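Local atomic coordinates of endo-beta-1,4-glucanase (Ampullaria crossean, PDB entry 5XBU), a protein that probably hydrolyses internal beta-1,4-glucosidic bonds of cellulose as a family 45 glycoside hydrolase endoglucanase. Residues W51-F65 with P103-N115. Sequence-based numbering, arbitrary orientation. Where two conformers were deposited one is given.
Sequences WNLQKHVTAPSERYF and PVVFMVTNACPIN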
# COMPACT_ATOMS: atom_id res chain seq x y z
N TRP A 51 -13.36 7.19 -9.09
CA TRP A 51 -12.54 7.66 -7.98
C TRP A 51 -11.46 6.64 -7.60
O TRP A 51 -10.40 7.03 -7.10
CB TRP A 51 -13.37 8.05 -6.77
CG TRP A 51 -14.16 6.93 -6.13
CD1 TRP A 51 -15.49 6.68 -6.27
CD2 TRP A 51 -13.66 5.93 -5.22
NE1 TRP A 51 -15.84 5.60 -5.52
CE2 TRP A 51 -14.74 5.12 -4.86
CE3 TRP A 51 -12.41 5.69 -4.65
CZ2 TRP A 51 -14.59 4.04 -3.99
CZ3 TRP A 51 -12.26 4.61 -3.78
CH2 TRP A 51 -13.36 3.80 -3.46
N ASN A 52 -11.74 5.36 -7.79
CA ASN A 52 -10.79 4.30 -7.43
C ASN A 52 -9.67 4.13 -8.46
O ASN A 52 -8.71 3.40 -8.21
CB ASN A 52 -11.58 3.01 -7.18
CG ASN A 52 -10.74 1.94 -6.55
OD1 ASN A 52 -9.93 2.22 -5.66
ND2 ASN A 52 -10.92 0.70 -7.00
N LEU A 53 -9.74 4.83 -9.58
CA LEU A 53 -8.63 4.98 -10.51
C LEU A 53 -7.91 6.31 -10.34
O LEU A 53 -6.77 6.43 -10.79
CB LEU A 53 -9.16 4.89 -11.96
CG LEU A 53 -9.71 3.52 -12.32
CD1 LEU A 53 -10.24 3.55 -13.73
CD2 LEU A 53 -8.65 2.42 -12.17
N GLN A 54 -8.55 7.30 -9.71
CA GLN A 54 -8.06 8.68 -9.69
C GLN A 54 -7.40 9.10 -8.38
O GLN A 54 -6.54 9.99 -8.40
CB GLN A 54 -9.24 9.63 -9.93
CG GLN A 54 -9.88 9.52 -11.28
CD GLN A 54 -11.26 10.14 -11.33
OE1 GLN A 54 -11.90 10.35 -10.30
NE2 GLN A 54 -11.72 10.44 -12.54
N LYS A 55 -7.86 8.56 -7.26
CA LYS A 55 -7.49 9.05 -5.94
C LYS A 55 -6.28 8.32 -5.40
O LYS A 55 -5.69 7.48 -6.08
CB LYS A 55 -8.67 8.99 -5.00
CG LYS A 55 -9.77 9.98 -5.36
CD LYS A 55 -10.72 10.17 -4.19
CE LYS A 55 -11.77 11.17 -4.49
NZ LYS A 55 -12.57 11.44 -3.28
N HIS A 56 -5.87 8.70 -4.19
CA HIS A 56 -4.75 8.06 -3.50
C HIS A 56 -5.26 6.77 -2.87
O HIS A 56 -5.73 6.76 -1.72
CB HIS A 56 -4.20 9.01 -2.45
CG HIS A 56 -3.57 10.21 -3.00
ND1 HIS A 56 -3.65 11.44 -2.37
CD2 HIS A 56 -2.81 10.41 -4.11
CE1 HIS A 56 -3.00 12.34 -3.09
NE2 HIS A 56 -2.48 11.74 -4.15
N VAL A 57 -5.17 5.71 -3.65
CA VAL A 57 -5.61 4.38 -3.24
C VAL A 57 -4.46 3.40 -3.45
O VAL A 57 -3.55 3.62 -4.27
CB VAL A 57 -6.92 3.97 -3.96
CG1 VAL A 57 -8.06 4.89 -3.52
CG2 VAL A 57 -6.77 3.92 -5.47
N THR A 58 -4.51 2.32 -2.69
CA THR A 58 -3.42 1.37 -2.65
C THR A 58 -3.92 -0.08 -2.62
O THR A 58 -5.01 -0.39 -2.12
CB THR A 58 -2.49 1.67 -1.44
OG1 THR A 58 -1.36 0.81 -1.43
CG2 THR A 58 -3.16 1.58 -0.08
N ALA A 59 -3.04 -0.94 -3.11
CA ALA A 59 -3.09 -2.40 -2.97
C ALA A 59 -1.92 -2.81 -2.07
O ALA A 59 -0.79 -2.92 -2.55
CB ALA A 59 -2.97 -3.05 -4.34
N PRO A 60 -2.16 -3.04 -0.79
CA PRO A 60 -1.08 -3.52 0.08
C PRO A 60 -0.78 -4.98 -0.17
O PRO A 60 -1.63 -5.76 -0.61
CB PRO A 60 -1.62 -3.33 1.50
CG PRO A 60 -2.81 -2.42 1.35
CD PRO A 60 -3.37 -2.78 0.01
N SER A 61 0.42 -5.38 0.24
CA SER A 61 0.77 -6.77 0.29
C SER A 61 -0.28 -7.58 1.07
O SER A 61 -0.86 -7.12 2.06
CB SER A 61 2.18 -6.89 0.88
OG SER A 61 2.34 -6.15 2.07
N GLU A 62 -0.45 -8.81 0.60
CA GLU A 62 -1.57 -9.67 0.97
C GLU A 62 -1.76 -9.84 2.48
O GLU A 62 -2.90 -9.78 2.96
CB GLU A 62 -1.33 -11.03 0.32
CG GLU A 62 -2.44 -12.05 0.50
CD GLU A 62 -2.19 -13.32 -0.28
OE1 GLU A 62 -2.67 -14.36 0.19
OE2 GLU A 62 -1.54 -13.29 -1.35
N ARG A 63 -0.70 -10.13 3.23
CA ARG A 63 -0.89 -10.44 4.64
C ARG A 63 -1.32 -9.22 5.45
O ARG A 63 -2.02 -9.38 6.45
CB ARG A 63 0.34 -11.13 5.22
CG ARG A 63 0.56 -12.53 4.67
CD ARG A 63 -0.45 -13.58 5.24
NE ARG A 63 -0.21 -14.87 4.57
CZ ARG A 63 -0.72 -15.21 3.39
NH1 ARG A 63 -1.66 -14.46 2.83
NH2 ARG A 63 -0.26 -16.29 2.78
N TYR A 64 -0.95 -8.00 5.05
CA TYR A 64 -1.56 -6.83 5.67
C TYR A 64 -2.99 -6.65 5.18
O TYR A 64 -3.91 -6.41 5.97
CB TYR A 64 -0.74 -5.55 5.44
CG TYR A 64 -1.46 -4.34 5.97
CD1 TYR A 64 -1.66 -4.14 7.33
CD2 TYR A 64 -2.03 -3.42 5.10
CE1 TYR A 64 -2.38 -3.07 7.81
CE2 TYR A 64 -2.76 -2.37 5.56
CZ TYR A 64 -2.94 -2.18 6.91
OH TYR A 64 -3.69 -1.10 7.31
N PHE A 65 -3.20 -6.76 3.86
CA PHE A 65 -4.53 -6.63 3.29
C PHE A 65 -5.58 -7.42 4.05
O PHE A 65 -6.67 -6.90 4.31
CB PHE A 65 -4.49 -7.08 1.83
CG PHE A 65 -5.83 -7.09 1.17
CD1 PHE A 65 -6.37 -5.93 0.68
CD2 PHE A 65 -6.54 -8.27 1.00
CE1 PHE A 65 -7.61 -5.93 0.05
CE2 PHE A 65 -7.76 -8.28 0.39
CZ PHE A 65 -8.31 -7.10 -0.09
N PRO A 103 3.81 13.98 3.55
CA PRO A 103 3.07 12.73 3.72
C PRO A 103 1.87 12.69 2.80
O PRO A 103 1.35 13.72 2.36
CB PRO A 103 2.64 12.78 5.19
CG PRO A 103 2.59 14.22 5.54
CD PRO A 103 3.61 14.91 4.67
N VAL A 104 1.43 11.48 2.50
CA VAL A 104 0.23 11.28 1.70
C VAL A 104 -0.55 10.12 2.31
O VAL A 104 0.02 9.09 2.66
CB VAL A 104 0.55 11.02 0.22
CG1 VAL A 104 -0.70 10.87 -0.59
CG2 VAL A 104 1.43 12.14 -0.39
N VAL A 105 -1.86 10.30 2.42
CA VAL A 105 -2.78 9.28 2.92
C VAL A 105 -3.38 8.52 1.75
O VAL A 105 -3.92 9.13 0.81
CB VAL A 105 -3.87 9.91 3.81
CG1 VAL A 105 -4.91 8.86 4.25
CG2 VAL A 105 -3.27 10.61 5.03
N PHE A 106 -3.34 7.19 1.82
CA PHE A 106 -3.90 6.31 0.81
C PHE A 106 -4.95 5.42 1.46
O PHE A 106 -4.76 4.94 2.59
CB PHE A 106 -2.84 5.42 0.18
CG PHE A 106 -1.77 6.17 -0.57
CD1 PHE A 106 -0.71 6.73 0.12
CD2 PHE A 106 -1.84 6.34 -1.94
CE1 PHE A 106 0.27 7.46 -0.56
CE2 PHE A 106 -0.87 7.06 -2.63
CZ PHE A 106 0.18 7.62 -1.92
N MET A 107 -6.00 5.10 0.73
CA MET A 107 -7.01 4.15 1.18
C MET A 107 -6.80 2.79 0.53
O MET A 107 -6.56 2.69 -0.67
CB MET A 107 -8.42 4.68 0.89
CG MET A 107 -9.51 3.78 1.48
SD MET A 107 -11.13 4.57 1.51
CE MET A 107 -11.52 4.57 -0.25
N VAL A 108 -6.92 1.74 1.35
CA VAL A 108 -6.83 0.37 0.86
C VAL A 108 -8.08 0.01 0.08
O VAL A 108 -9.18 -0.05 0.64
CB VAL A 108 -6.66 -0.61 2.04
CG1 VAL A 108 -6.65 -2.02 1.54
CG2 VAL A 108 -5.41 -0.25 2.85
N THR A 109 -7.91 -0.26 -1.22
CA THR A 109 -9.03 -0.66 -2.07
C THR A 109 -8.74 -1.91 -2.87
O THR A 109 -9.63 -2.38 -3.59
CB THR A 109 -9.46 0.46 -3.02
OG1 THR A 109 -8.39 0.66 -3.94
CG2 THR A 109 -9.81 1.73 -2.31
N ASN A 110 -7.55 -2.50 -2.74
CA ASN A 110 -7.18 -3.64 -3.54
C ASN A 110 -6.08 -4.38 -2.79
O ASN A 110 -5.64 -3.93 -1.74
CB ASN A 110 -6.79 -3.14 -4.93
CG ASN A 110 -6.65 -4.23 -5.97
OD1 ASN A 110 -7.14 -5.34 -5.82
ND2 ASN A 110 -5.97 -3.89 -7.06
N ALA A 111 -5.66 -5.52 -3.34
CA ALA A 111 -4.62 -6.35 -2.74
C ALA A 111 -3.49 -6.59 -3.73
O ALA A 111 -3.72 -6.71 -4.93
CB ALA A 111 -5.20 -7.71 -2.36
N CYS A 112 -2.28 -6.69 -3.17
CA CYS A 112 -1.09 -7.12 -3.90
C CYS A 112 -0.81 -8.56 -3.45
O CYS A 112 -0.21 -8.77 -2.39
CB CYS A 112 0.10 -6.21 -3.58
SG CYS A 112 1.64 -6.64 -4.46
N PRO A 113 -1.28 -9.57 -4.19
CA PRO A 113 -1.11 -10.95 -3.70
C PRO A 113 0.34 -11.37 -3.74
O PRO A 113 1.13 -10.91 -4.57
CB PRO A 113 -1.92 -11.81 -4.68
CG PRO A 113 -2.79 -10.87 -5.42
CD PRO A 113 -2.11 -9.53 -5.41
N ILE A 114 0.68 -12.30 -2.84
CA ILE A 114 2.00 -12.92 -2.89
C ILE A 114 2.24 -13.52 -4.26
O ILE A 114 3.31 -13.35 -4.85
CB ILE A 114 2.13 -13.98 -1.78
CG1 ILE A 114 2.06 -13.32 -0.40
CG2 ILE A 114 3.37 -14.83 -1.97
CD1 ILE A 114 1.78 -14.29 0.75
N ASN A 115 1.25 -14.23 -4.79
CA ASN A 115 1.39 -14.88 -6.07
C ASN A 115 1.58 -13.83 -7.16
O ASN A 115 0.72 -12.97 -7.34
CB ASN A 115 0.14 -15.70 -6.34
CG ASN A 115 0.32 -16.60 -7.53
OD1 ASN A 115 1.44 -17.09 -7.76
ND2 ASN A 115 -0.76 -16.86 -8.25
O HOH W 1 -5.32 11.27 -0.13
O HOH W 2 -1.20 -15.12 -3.25
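Two parallel strands, 57-60 and 104-108, pair Val57 with Met107 and Thr58 with Val108: Met107 N donates to His56 O (3.0 Å) and Thr58 N to Met107 O. Thr109 N donates to Thr58 O in a nearly straight hydrogen bond (N-H...O 167°). Beyond Thr58 the register slips by one residue and, after a loop, Ser61 and Cys112 form an isolated bridge, with Cys112 N donating to Pro60 O (2.8 Å). Thr109 OG1 donates to a lone pair of Asn52 OD1 in the carbonyl plane (2.8 Å), tying helix 50-54 to the strand end. Strand 140-144 flanks 57-60 antiparallel and 81-86 flanks 104-108, consistent with the double-psi beta-barrel of this family. Ala111 CB makes a CH-pi contact over the centre of the Phe65 ring (3.5 Å to its centroid, 6° off the normal). With CG anti to the backbone N (chi1 -176°), extended Glu62 accepts a hydrogen bond from Ile114 N at OE2 (2.9 Å, anti side), while Arg63 NH1 salt-bridges Glu62 OE1 from above the carboxylate plane (2.8 Å). Were this carboxylate traded for an alanine's methyl, Ile114 N would probably lose its acceptor and the Arg63 guanidinium this counter-charge. Ile114 CD1 lies over one face of that guanidinium.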